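Local coordinates for mevalonate diphosphate decarboxylase (Legionella pneumophila, PDB 3LTO), which probably catalyses the ATP-dependent decarboxylation of mevalonate diphosphate to isopentenyl diphosphate, a step in isoprenoid biosynthesis, at residues Leu13-Gly18 with Val279-Ala284; Ser105-Ser110 with His178-Ile183; Arg193-Leu198 with Phe253-Asp258; His262-Ile267 with Pro286-Leu291. All blocks are in the same frame, centred on the assembly; numbering follows the deposited sequence.

Contact 1. Residues Leu13-Gly18 with Val279-Ala284. With SO4 (sulfate ion), chain C; SO4 (sulfate ion), chain D.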
loop_
_atom_site.group_PDB
_atom_site.type_symbol
_atom_site.label_atom_id
_atom_site.label_comp_id
_atom_site.label_asym_id
_atom_site.label_seq_id
_atom_site.Cartn_x
_atom_site.Cartn_y
_atom_site.Cartn_z
ATOM N N LEU A 13 6.929 5.480 17.785
ATOM C CA LEU A 13 6.749 4.651 18.978
ATOM C C LEU A 13 7.052 3.202 18.545
ATOM O O LEU A 13 7.621 2.416 19.311
ATOM C CB LEU A 13 5.314 4.785 19.508
ATOM C CG LEU A 13 5.036 5.966 20.451
ATOM C CD1 LEU A 13 5.625 7.234 19.880
ATOM C CD2 LEU A 13 3.542 6.127 20.678
ATOM N N ILE A 14 6.652 2.866 17.314
ATOM C CA ILE A 14 6.928 1.558 16.704
ATOM C C ILE A 14 7.858 1.947 15.542
ATOM O O ILE A 14 7.501 2.782 14.707
ATOM C CB ILE A 14 5.648 0.888 16.157
ATOM C CG1 ILE A 14 4.650 0.648 17.298
ATOM C CG2 ILE A 14 6.004 -0.439 15.488
ATOM C CD1 ILE A 14 5.130 -0.351 18.349
ATOM N N LYS A 15 9.043 1.348 15.487
ATOM C CA LYS A 15 10.041 1.717 14.480
ATOM C C LYS A 15 9.988 1.084 13.093
ATOM O O LYS A 15 9.830 -0.120 12.951
ATOM C CB LYS A 15 11.453 1.464 15.030
ATOM C CG LYS A 15 11.697 1.870 16.482
ATOM C CD LYS A 15 11.600 3.365 16.680
ATOM C CE LYS A 15 11.970 3.748 18.107
ATOM N NZ LYS A 15 11.828 5.216 18.348
ATOM N N TYR A 16 10.156 1.922 12.076
ATOM C CA TYR A 16 10.218 1.478 10.692
ATOM C C TYR A 16 11.644 0.957 10.542
ATOM O O TYR A 16 11.870 -0.155 10.086
ATOM C CB TYR A 16 9.979 2.659 9.749
ATOM C CG TYR A 16 10.582 2.485 8.371
ATOM C CD1 TYR A 16 10.350 1.332 7.616
ATOM C CD2 TYR A 16 11.383 3.483 7.820
ATOM C CE1 TYR A 16 10.907 1.184 6.348
ATOM C CE2 TYR A 16 11.937 3.349 6.562
ATOM C CZ TYR A 16 11.703 2.199 5.828
ATOM O OH TYR A 16 12.296 2.069 4.595
HETATM N N MSE A 17 12.599 1.792 10.934
HETATM C CA MSE A 17 14.021 1.453 10.923
HETATM C C MSE A 17 14.666 1.222 9.557
HETATM O O MSE A 17 15.755 0.659 9.466
HETATM C CB MSE A 17 14.259 0.221 11.802
HETATM C CG MSE A 17 15.656 0.139 12.371
HETATM SE SE MSE A 17 15.956 -1.528 13.314
HETATM C CE MSE A 17 14.316 -1.569 14.297
ATOM N N GLY A 18 14.003 1.658 8.497
ATOM C CA GLY A 18 14.566 1.477 7.176
ATOM C C GLY A 18 14.579 0.031 6.724
ATOM O O GLY A 18 15.225 -0.310 5.736
ATOM N N VAL A 279 6.305 8.439 28.537
ATOM C CA VAL A 279 6.495 7.373 27.577
ATOM C C VAL A 279 7.901 7.714 27.085
ATOM O O VAL A 279 8.233 8.893 26.920
ATOM C CB VAL A 279 5.455 7.457 26.445
ATOM C CG1 VAL A 279 5.929 6.668 25.232
ATOM C CG2 VAL A 279 4.118 6.909 26.947
ATOM N N VAL A 280 8.727 6.692 26.880
ATOM C CA VAL A 280 10.109 6.889 26.469
ATOM C C VAL A 280 10.499 6.130 25.209
ATOM O O VAL A 280 10.095 4.986 25.014
ATOM C CB VAL A 280 11.066 6.461 27.616
ATOM C CG1 VAL A 280 12.513 6.772 27.250
ATOM C CG2 VAL A 280 10.666 7.167 28.907
ATOM N N THR A 281 11.283 6.785 24.356
ATOM C CA THR A 281 11.764 6.173 23.126
ATOM C C THR A 281 13.105 6.754 22.757
ATOM O O THR A 281 13.499 7.809 23.257
ATOM C CB THR A 281 10.876 6.446 21.909
ATOM O OG1 THR A 281 9.549 6.761 22.329
ATOM C CG2 THR A 281 10.844 5.238 21.031
HETATM N N MSE A 282 13.771 6.052 21.847
HETATM C CA MSE A 282 15.062 6.432 21.317
HETATM C C MSE A 282 15.129 6.009 19.855
HETATM O O MSE A 282 14.566 4.986 19.474
HETATM C CB MSE A 282 16.190 5.711 22.040
HETATM C CG MSE A 282 16.324 5.980 23.517
HETATM SE SE MSE A 282 17.975 5.182 24.155
HETATM C CE MSE A 282 19.202 6.609 23.675
ATOM N N ASP A 283 15.820 6.801 19.042
ATOM C CA ASP A 283 16.011 6.464 17.635
ATOM C C ASP A 283 17.450 5.979 17.504
ATOM O O ASP A 283 18.097 5.696 18.508
ATOM C CB ASP A 283 15.785 7.689 16.751
ATOM C CG ASP A 283 14.334 8.101 16.706
ATOM O OD1 ASP A 283 13.468 7.196 16.598
ATOM O OD2 ASP A 283 14.059 9.321 16.768
ATOM N N ALA A 284 17.950 5.872 16.280
ATOM C CA ALA A 284 19.329 5.443 16.086
ATOM C C ALA A 284 20.186 6.650 16.435
ATOM O O ALA A 284 20.775 7.284 15.556
ATOM C CB ALA A 284 19.566 5.015 14.623
HETATM S S SO4 C . 11.766 5.311 12.326
HETATM O O1 SO4 C . 10.496 4.594 12.528
HETATM O O2 SO4 C . 11.494 6.509 11.525
HETATM O O3 SO4 C . 12.310 5.687 13.638
HETATM O O4 SO4 C . 12.747 4.479 11.620
HETATM S S SO4 D . 14.709 4.640 3.735
HETATM O O1 SO4 D . 13.422 4.072 3.310
HETATM O O2 SO4 D . 14.651 6.109 3.697
HETATM O O3 SO4 D . 15.004 4.201 5.109
HETATM O O4 SO4 D . 15.776 4.166 2.835
#

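Contact 2. Residues Ser105-Ser110 with His178-Ile183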
loop_
_atom_site.group_PDB
_atom_site.type_symbol
_atom_site.label_atom_id
_atom_site.label_comp_id
_atom_site.label_asym_id
_atom_site.label_seq_id
_atom_site.Cartn_x
_atom_site.Cartn_y
_atom_site.Cartn_z
ATOM N N SER A 105 21.591 20.184 19.566
ATOM C CA SER A 105 20.642 19.219 20.115
ATOM C C SER A 105 20.858 17.841 19.502
ATOM O O SER A 105 20.682 16.821 20.164
ATOM C CB SER A 105 19.200 19.684 19.868
ATOM O OG SER A 105 18.921 19.824 18.485
ATOM N N GLY A 106 21.251 17.816 18.234
ATOM C CA GLY A 106 21.484 16.550 17.561
ATOM C C GLY A 106 20.203 15.799 17.245
ATOM O O GLY A 106 20.165 14.570 17.293
ATOM N N LEU A 107 19.148 16.536 16.923
ATOM C CA LEU A 107 17.869 15.927 16.594
ATOM C C LEU A 107 17.867 15.560 15.117
ATOM O O LEU A 107 18.454 16.270 14.296
ATOM C CB LEU A 107 16.728 16.906 16.882
ATOM C CG LEU A 107 16.676 17.501 18.292
ATOM C CD1 LEU A 107 15.524 18.491 18.384
ATOM C CD2 LEU A 107 16.510 16.384 19.315
ATOM N N ALA A 108 17.216 14.449 14.782
ATOM C CA ALA A 108 17.143 14.001 13.396
ATOM C C ALA A 108 16.347 15.029 12.596
ATOM O O ALA A 108 15.198 15.311 12.919
ATOM C CB ALA A 108 16.466 12.634 13.323
ATOM N N SER A 109 16.964 15.586 11.558
ATOM C CA SER A 109 16.311 16.598 10.731
ATOM C C SER A 109 15.912 16.041 9.377
ATOM O O SER A 109 15.212 16.699 8.609
ATOM C CB SER A 109 17.253 17.777 10.498
ATOM O OG SER A 109 18.292 17.408 9.603
ATOM N N SER A 110 16.363 14.825 9.088
ATOM C CA SER A 110 16.089 14.183 7.810
ATOM C C SER A 110 14.602 14.110 7.459
ATOM O O SER A 110 14.172 14.629 6.430
ATOM C CB SER A 110 16.697 12.775 7.807
ATOM O OG SER A 110 16.786 12.258 6.494
ATOM N N HIS A 178 6.544 17.138 24.881
ATOM C CA HIS A 178 7.714 16.417 24.375
ATOM C C HIS A 178 9.038 17.020 24.834
ATOM O O HIS A 178 9.333 18.181 24.546
ATOM C CB HIS A 178 7.661 16.374 22.839
ATOM C CG HIS A 178 8.946 15.955 22.186
ATOM N ND1 HIS A 178 9.579 14.765 22.469
ATOM C CD2 HIS A 178 9.687 16.551 21.221
ATOM C CE1 HIS A 178 10.651 14.643 21.705
ATOM N NE2 HIS A 178 10.738 15.715 20.937
ATOM N N GLN A 179 9.829 16.226 25.553
ATOM C CA GLN A 179 11.138 16.663 26.037
ATOM C C GLN A 179 12.218 15.702 25.550
ATOM O O GLN A 179 11.987 14.497 25.423
ATOM C CB GLN A 179 11.173 16.714 27.567
ATOM C CG GLN A 179 10.121 17.603 28.192
ATOM C CD GLN A 179 10.199 17.610 29.711
ATOM O OE1 GLN A 179 10.422 16.574 30.339
ATOM N NE2 GLN A 179 10.004 18.779 30.308
ATOM N N VAL A 180 13.403 16.249 25.289
ATOM C CA VAL A 180 14.530 15.458 24.819
ATOM C C VAL A 180 15.748 15.615 25.724
ATOM O O VAL A 180 16.239 16.726 25.942
ATOM C CB VAL A 180 14.948 15.868 23.391
ATOM C CG1 VAL A 180 15.982 14.890 22.856
ATOM C CG2 VAL A 180 13.729 15.923 22.485
ATOM N N ILE A 181 16.224 14.498 26.258
ATOM C CA ILE A 181 17.407 14.522 27.097
ATOM C C ILE A 181 18.569 14.366 26.133
ATOM O O ILE A 181 18.786 13.297 25.561
ATOM C CB ILE A 181 17.406 13.365 28.102
ATOM C CG1 ILE A 181 16.238 13.542 29.074
ATOM C CG2 ILE A 181 18.740 13.318 28.846
ATOM C CD1 ILE A 181 15.857 12.282 29.814
ATOM N N VAL A 182 19.299 15.455 25.936
ATOM C CA VAL A 182 20.421 15.468 25.014
ATOM C C VAL A 182 21.675 14.865 25.610
ATOM O O VAL A 182 22.241 15.405 26.553
ATOM C CB VAL A 182 20.744 16.902 24.577
ATOM C CG1 VAL A 182 21.838 16.894 23.519
ATOM C CG2 VAL A 182 19.485 17.575 24.072
ATOM N N ILE A 183 22.101 13.737 25.054
ATOM C CA ILE A 183 23.308 13.070 25.505
ATOM C C ILE A 183 24.336 13.242 24.392
ATOM O O ILE A 183 24.160 12.725 23.289
ATOM C CB ILE A 183 23.039 11.579 25.783
ATOM C CG1 ILE A 183 22.100 11.451 26.986
ATOM C CG2 ILE A 183 24.342 10.852 26.033
ATOM C CD1 ILE A 183 21.727 10.034 27.338
#

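Contact 3. Residues Arg193-Leu198 with Phe253-Asp258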
loop_
_atom_site.group_PDB
_atom_site.type_symbol
_atom_site.label_atom_id
_atom_site.label_comp_id
_atom_site.label_asym_id
_atom_site.label_seq_id
_atom_site.Cartn_x
_atom_site.Cartn_y
_atom_site.Cartn_z
ATOM N N ARG A 193 21.254 6.396 9.099
ATOM C CA ARG A 193 21.210 5.711 7.812
ATOM C C ARG A 193 22.095 4.459 7.788
ATOM O O ARG A 193 21.659 3.385 7.381
ATOM C CB ARG A 193 21.651 6.700 6.721
ATOM C CG ARG A 193 21.854 6.123 5.333
ATOM C CD ARG A 193 20.541 5.823 4.652
ATOM N NE ARG A 193 19.617 6.949 4.723
ATOM C CZ ARG A 193 18.468 7.005 4.060
ATOM N NH1 ARG A 193 18.113 6.001 3.267
ATOM N NH2 ARG A 193 17.666 8.051 4.203
ATOM N N VAL A 194 23.343 4.606 8.220
ATOM C CA VAL A 194 24.288 3.498 8.246
ATOM C C VAL A 194 23.923 2.443 9.286
ATOM O O VAL A 194 24.068 1.246 9.039
ATOM C CB VAL A 194 25.727 4.003 8.517
ATOM C CG1 VAL A 194 26.661 2.820 8.774
ATOM C CG2 VAL A 194 26.229 4.799 7.320
ATOM N N ALA A 195 23.448 2.887 10.448
ATOM C CA ALA A 195 23.066 1.964 11.516
ATOM C C ALA A 195 21.993 1.009 11.005
ATOM O O ALA A 195 21.989 -0.177 11.334
ATOM C CB ALA A 195 22.539 2.746 12.724
ATOM N N HIS A 196 21.080 1.542 10.202
ATOM C CA HIS A 196 19.992 0.748 9.637
ATOM C C HIS A 196 20.541 -0.351 8.734
ATOM O O HIS A 196 19.904 -1.385 8.548
ATOM C CB HIS A 196 19.048 1.651 8.845
ATOM C CG HIS A 196 18.234 2.574 9.696
ATOM N ND1 HIS A 196 17.496 3.612 9.170
ATOM C CD2 HIS A 196 18.019 2.601 11.033
ATOM C CE1 HIS A 196 16.861 4.238 10.143
ATOM N NE2 HIS A 196 17.161 3.644 11.285
ATOM N N LYS A 197 21.723 -0.115 8.173
ATOM C CA LYS A 197 22.368 -1.092 7.305
ATOM C C LYS A 197 23.102 -2.139 8.142
ATOM O O LYS A 197 22.972 -3.340 7.916
ATOM C CB LYS A 197 23.389 -0.408 6.389
ATOM C CG LYS A 197 22.827 0.581 5.376
ATOM C CD LYS A 197 22.009 -0.115 4.289
ATOM C CE LYS A 197 22.008 0.695 2.983
ATOM N NZ LYS A 197 21.541 2.106 3.154
ATOM N N LEU A 198 23.871 -1.673 9.119
ATOM C CA LEU A 198 24.655 -2.565 9.962
ATOM C C LEU A 198 23.862 -3.621 10.722
ATOM O O LEU A 198 24.340 -4.741 10.909
ATOM C CB LEU A 198 25.493 -1.745 10.946
ATOM C CG LEU A 198 26.520 -0.811 10.300
ATOM C CD1 LEU A 198 27.213 0.022 11.369
ATOM C CD2 LEU A 198 27.537 -1.631 9.524
ATOM N N PHE A 253 28.169 -1.856 18.216
ATOM C CA PHE A 253 28.294 -0.430 18.490
ATOM C C PHE A 253 27.074 -0.049 19.309
ATOM O O PHE A 253 26.073 -0.765 19.312
ATOM C CB PHE A 253 28.380 0.407 17.204
ATOM C CG PHE A 253 27.166 0.318 16.322
ATOM C CD1 PHE A 253 26.965 -0.785 15.491
ATOM C CD2 PHE A 253 26.234 1.351 16.299
ATOM C CE1 PHE A 253 25.848 -0.854 14.645
ATOM C CE2 PHE A 253 25.113 1.289 15.457
ATOM C CZ PHE A 253 24.924 0.183 14.630
ATOM N N SER A 254 27.150 1.064 20.023
ATOM C CA SER A 254 26.022 1.455 20.846
ATOM C C SER A 254 25.937 2.954 21.070
ATOM O O SER A 254 26.955 3.611 21.288
ATOM C CB SER A 254 26.113 0.739 22.196
ATOM O OG SER A 254 25.100 1.173 23.083
ATOM N N TYR A 255 24.718 3.487 21.001
ATOM C CA TYR A 255 24.484 4.907 21.240
ATOM C C TYR A 255 24.235 5.058 22.725
ATOM O O TYR A 255 24.458 6.119 23.308
ATOM C CB TYR A 255 23.249 5.392 20.482
ATOM C CG TYR A 255 23.375 5.259 18.988
ATOM C CD1 TYR A 255 24.221 6.099 18.264
ATOM C CD2 TYR A 255 22.652 4.290 18.300
ATOM C CE1 TYR A 255 24.341 5.977 16.890
ATOM C CE2 TYR A 255 22.764 4.157 16.926
ATOM C CZ TYR A 255 23.608 5.004 16.228
ATOM O OH TYR A 255 23.714 4.871 14.875
ATOM N N ILE A 256 23.755 3.978 23.330
ATOM C CA ILE A 256 23.474 3.969 24.753
ATOM C C ILE A 256 24.800 3.787 25.484
ATOM O O ILE A 256 25.645 3.006 25.063
ATOM C CB ILE A 256 22.509 2.815 25.118
ATOM C CG1 ILE A 256 21.108 3.123 24.577
ATOM C CG2 ILE A 256 22.491 2.587 26.643
ATOM C CD1 ILE A 256 20.170 1.918 24.578
ATOM N N THR A 257 24.987 4.537 26.559
ATOM C CA THR A 257 26.201 4.437 27.354
ATOM C C THR A 257 25.781 4.346 28.805
ATOM O O THR A 257 24.588 4.367 29.112
ATOM C CB THR A 257 27.082 5.690 27.228
ATOM O OG1 THR A 257 26.423 6.787 27.877
ATOM C CG2 THR A 257 27.343 6.028 25.763
ATOM N N ASP A 258 26.766 4.267 29.695
ATOM C CA ASP A 258 26.496 4.202 31.121
ATOM C C ASP A 258 25.736 5.458 31.532
ATOM O O ASP A 258 24.889 5.425 32.422
ATOM C CB ASP A 258 27.808 4.077 31.908
ATOM C CG ASP A 258 28.774 5.215 31.625
ATOM O OD1 ASP A 258 28.858 5.662 30.461
ATOM O OD2 ASP A 258 29.462 5.654 32.572
#

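Contact 4. Residues His262-Ile267 with Pro286-Leu291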
loop_
_atom_site.group_PDB
_atom_site.type_symbol
_atom_site.label_atom_id
_atom_site.label_comp_id
_atom_site.label_asym_id
_atom_site.label_seq_id
_atom_site.Cartn_x
_atom_site.Cartn_y
_atom_site.Cartn_z
ATOM N N HIS A 262 22.007 5.379 33.302
ATOM C CA HIS A 262 21.733 6.008 34.580
ATOM C C HIS A 262 20.374 6.685 34.529
ATOM O O HIS A 262 19.532 6.452 35.390
ATOM C CB HIS A 262 22.820 7.041 34.920
ATOM C CG HIS A 262 24.179 6.441 35.106
ATOM N ND1 HIS A 262 25.343 7.163 34.948
ATOM C CD2 HIS A 262 24.559 5.183 35.439
ATOM C CE1 HIS A 262 26.381 6.377 35.177
ATOM N NE2 HIS A 262 25.932 5.170 35.476
ATOM N N ILE A 263 20.141 7.492 33.499
ATOM C CA ILE A 263 18.875 8.203 33.402
ATOM C C ILE A 263 17.697 7.288 33.059
ATOM O O ILE A 263 16.577 7.526 33.500
ATOM C CB ILE A 263 18.981 9.393 32.403
ATOM C CG1 ILE A 263 17.730 10.266 32.506
ATOM C CG2 ILE A 263 19.172 8.890 30.978
ATOM C CD1 ILE A 263 17.417 10.724 33.939
ATOM N N LEU A 264 17.940 6.234 32.284
ATOM C CA LEU A 264 16.858 5.302 31.963
ATOM C C LEU A 264 16.443 4.598 33.258
ATOM O O LEU A 264 15.260 4.433 33.532
ATOM C CB LEU A 264 17.308 4.267 30.924
ATOM C CG LEU A 264 17.561 4.802 29.513
ATOM C CD1 LEU A 264 17.932 3.659 28.583
ATOM C CD2 LEU A 264 16.309 5.510 29.016
ATOM N N SER A 265 17.433 4.198 34.051
ATOM C CA SER A 265 17.191 3.536 35.329
ATOM C C SER A 265 16.421 4.472 36.253
ATOM O O SER A 265 15.522 4.048 36.977
ATOM C CB SER A 265 18.522 3.159 35.984
ATOM O OG SER A 265 18.323 2.607 37.271
ATOM N N VAL A 266 16.776 5.751 36.224
ATOM C CA VAL A 266 16.097 6.729 37.056
ATOM C C VAL A 266 14.629 6.839 36.650
ATOM O O VAL A 266 13.741 6.898 37.499
ATOM C CB VAL A 266 16.784 8.113 36.952
ATOM C CG1 VAL A 266 15.877 9.203 37.499
ATOM C CG2 VAL A 266 18.092 8.095 37.740
ATOM N N ILE A 267 14.367 6.849 35.351
ATOM C CA ILE A 267 12.993 6.947 34.878
ATOM C C ILE A 267 12.171 5.749 35.360
ATOM O O ILE A 267 11.021 5.906 35.761
ATOM C CB ILE A 267 12.942 7.044 33.327
ATOM C CG1 ILE A 267 13.511 8.394 32.883
ATOM C CG2 ILE A 267 11.515 6.900 32.837
ATOM C CD1 ILE A 267 13.798 8.492 31.399
ATOM N N PRO A 286 21.904 9.000 20.298
ATOM C CA PRO A 286 22.122 9.086 21.749
ATOM C C PRO A 286 21.033 9.742 22.606
ATOM O O PRO A 286 20.904 9.423 23.788
ATOM C CB PRO A 286 23.427 9.861 21.840
ATOM C CG PRO A 286 23.257 10.861 20.727
ATOM C CD PRO A 286 22.752 9.977 19.590
ATOM N N ASN A 287 20.263 10.658 22.026
ATOM C CA ASN A 287 19.223 11.358 22.780
ATOM C C ASN A 287 18.100 10.454 23.284
ATOM O O ASN A 287 17.805 9.420 22.693
ATOM C CB ASN A 287 18.606 12.485 21.936
ATOM C CG ASN A 287 19.607 13.582 21.581
ATOM O OD1 ASN A 287 20.616 13.776 22.266
ATOM N ND2 ASN A 287 19.314 14.320 20.516
ATOM N N VAL A 288 17.472 10.856 24.381
ATOM C CA VAL A 288 16.367 10.097 24.943
ATOM C C VAL A 288 15.132 10.986 24.920
ATOM O O VAL A 288 15.157 12.103 25.435
ATOM C CB VAL A 288 16.658 9.655 26.398
ATOM C CG1 VAL A 288 15.424 8.993 26.994
ATOM C CG2 VAL A 288 17.833 8.677 26.421
ATOM N N HIS A 289 14.058 10.482 24.319
ATOM C CA HIS A 289 12.818 11.234 24.209
ATOM C C HIS A 289 11.780 10.894 25.262
ATOM O O HIS A 289 11.502 9.728 25.555
ATOM C CB HIS A 289 12.195 11.035 22.823
ATOM C CG HIS A 289 13.057 11.523 21.703
ATOM N ND1 HIS A 289 12.775 12.669 20.991
ATOM C CD2 HIS A 289 14.225 11.052 21.208
ATOM C CE1 HIS A 289 13.735 12.885 20.110
ATOM N NE2 HIS A 289 14.627 11.918 20.222
ATOM N N LEU A 290 11.208 11.945 25.829
ATOM C CA LEU A 290 10.168 11.809 26.824
ATOM C C LEU A 290 8.877 12.363 26.228
ATOM O O LEU A 290 8.892 13.373 25.527
ATOM C CB LEU A 290 10.517 12.602 28.085
ATOM C CG LEU A 290 11.814 12.306 28.841
ATOM C CD1 LEU A 290 11.797 13.084 30.155
ATOM C CD2 LEU A 290 11.935 10.801 29.119
ATOM N N LEU A 291 7.768 11.685 26.506
ATOM C CA LEU A 291 6.450 12.102 26.045
ATOM C C LEU A 291 5.526 12.037 27.247
ATOM O O LEU A 291 5.419 10.997 27.905
ATOM C CB LEU A 291 5.941 11.182 24.932
ATOM C CG LEU A 291 6.618 11.372 23.574
ATOM C CD1 LEU A 291 6.117 10.323 22.594
ATOM C CD2 LEU A 291 6.324 12.776 23.055
#

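Contact 1. Residues Leu13-Gly18 with Val279-Ala284
The flat carboxylate of Asp283 meets Lys15 through OD1, while the phenol ring of Tyr16 carries the backbone N of Gly18 over the centre of one face, 3.2 Å above its plane, and O1 of the chain D sulfate at its edge, in plane. The junction joins the two domains of a GHMP-superfamily fold: residues 13-18 follow the first strand of the N-terminal domain, and 279-284 comprise the outer strand 279-281 of the C-terminal sheet and the loop after it. The chain turns a corner at Leu13, where Leu13 and Ile14 both face Leu32 in a classic beta bulge. Lys15 then bends at chi2 (-66°) and runs past Thr281 in the opposite direction. Its NZ lies 3.0 Å from Met282 O and 3.1 Å from Asp283 OD1, the latter a salt bridge, and is also bonded to Ala12 O; the amino group is crowded by Thr281, so its place is less sure.

Of two sulfates, probably from the crystallisation liquor, chain D lies past the Tyr16 hydroxyl, which donates to its O1 at 2.6 Å. Two successive amides grip the other, beside the Lys15 chain: Met17 N reaches O4 at 2.8 Å, and Tyr16 N points almost straight at O1, 2.7 Å away at 176°. Consistent with a phosphate pocket, one ion is also bound by Ser149 and Arg152, the other by Arg144, Lys20 and Gly148 N.

Contact 2. Residues Ser105-Ser110 with His178-Ile183
Leu107 and Val180 cross obliquely, one methyl of each making the touch: CD2 of the leucine lies 3.9 Å from CG1 of the valine. With CD1 of Leu107 extended (chi2 178°), the other branch, CD2, is the one that turns to Val180, although the CB sets off along the interface. Val180 answers from the strand with its CB directed at the loop and CG1 placed anti to the backbone N (chi1 -172°). Two residues on, Val182 repeats this orientation, as alternation along a strand requires, but it meets backbone: its CG1 packs against Ser105 O at 3.5 Å.

No hydrogen bond joins the two segments directly. A third residue does the polar work, since Asn287 donates through ND2 to Ser105 O and accepts at OD1 from Ile183 N, so one amide bonds both the loop and Ile183. The carbonyl that Val182 covers thus has a polar partner. Ser105 OG turns back to Pro102 O.

The loop belongs to the glycine- and serine-rich sequence that in GHMP relatives binds the phosphates of ATP, and a similar role is probable here. Around the contact, Ser110 opens helix 110-129 and Leu107 also rests on Leu39 of strand 31-47, in the N-terminal domain; strand 177-182 lies between strands 288-292 and 313-314 of the C-terminal sheet, and Leu315, at the edge of that sheet, touches both Ser105 and Val182.

Contact 3. Residues Arg193-Leu198 with Phe253-Asp258
Ala195 CB is a methyl that two aromatic rings approach from their rims: Phe253 CZ lies 4.0 Å away and Tyr255 OH 3.2 Å, with the methyl near the plane of each ring. One helical turn on, Leu198 adds a second touch to Phe253, bringing CD1 to 3.7 Å and CB to 3.8 Å from CE1. Both residues direct their CB at the loop, so a single face of the short helix receives the pair of rings. Phe253 turns its ring this way with CG between the backbone N and the carbonyl carbon (chi1 62°).

The next shell fixes the rings. Phe246 of helix 228-247 meets Tyr255 edge-to-face and also packs on Phe253, while the hydroxyl of Tyr255 is hydrogen-bonded to Ile190 O, just ahead of the helix. That bond gives the hydroxyl of the buried tyrosine a polar partner. In the loop itself, Ser254 OG donates to Ile256 O at 2.8 Å, in the carbonyl plane and on a lone pair (C=O...donor angle 122°).

Farther on, Thr257 takes the N-cap position, its OG1 making a weak bond to Asn259 N, while its own backbone N bonds to Thr260 OG1. Phe246, Phe253 and Tyr255 form a small aromatic cluster between helices 192-198 and 228-247 of the C-terminal domain, and the same loop runs on into the N-capped helix 258-274.

Contact 4. Residues His262-Ile267 with Pro286-Leu291
Helix 262-267 lies over strand 288-291 and runs roughly the same way, Leu264 nearest to Val288 with their CA atoms 8.5 Å apart and Ile267 nearest to Leu290 at 9.8 Å. Three residues of helix therefore keep step with two of strand, and each matched pair meets through methyl groups. With CD1 of Leu264 extended (chi2 -177°), the second branch, CD2, meets Val288 CG1 at 4.1 Å. The second pair is tighter, with Ile267 CD1 and Leu290 CD2 at 3.7 Å. Val288 and Leu290 both direct their CB at the helix, as alternate strand residues do.

Neighbours from the sheet and from a second helix widen the same apolar interface. Ile263 reaches Ile181 of the adjoining strand, while Val280, on the other flank of strand 288-292, touches Val288, Leu290 and Ile267; Phe303 of helix 297-308 also packs on Ile267.

No hydrogen bond or charge crosses between the segments. The helix bonds within itself, as from Ile267 N to Ile263 O, and the strand bonds to its neighbours in the sheet, so the two layers of this alpha/beta domain are probably held together here by close fit and by the exclusion of water from four buried aliphatic side chains.

In the fold
From the N terminus, residues 13-18 open contact 1, which closes only at 279-284 and so spans nearly the whole chain. Contact 2 lies wholly within that span, bringing the loop 105-110 of the N-terminal domain to strand 177-182. Contact 3 follows it in series and is likewise enclosed by contact 1, joining the short helix 192-198 to the loop before helix 258-274. Contact 4 begins before contact 1 closes and ends after it, so the two cross. Contacts 1 and 2 bridge the two domains; contacts 3 and 4 lie inside the C-terminal one. Strand 288-292, between strands 279-281 and 177-182, links contacts 1, 2 and 4 in one sheet.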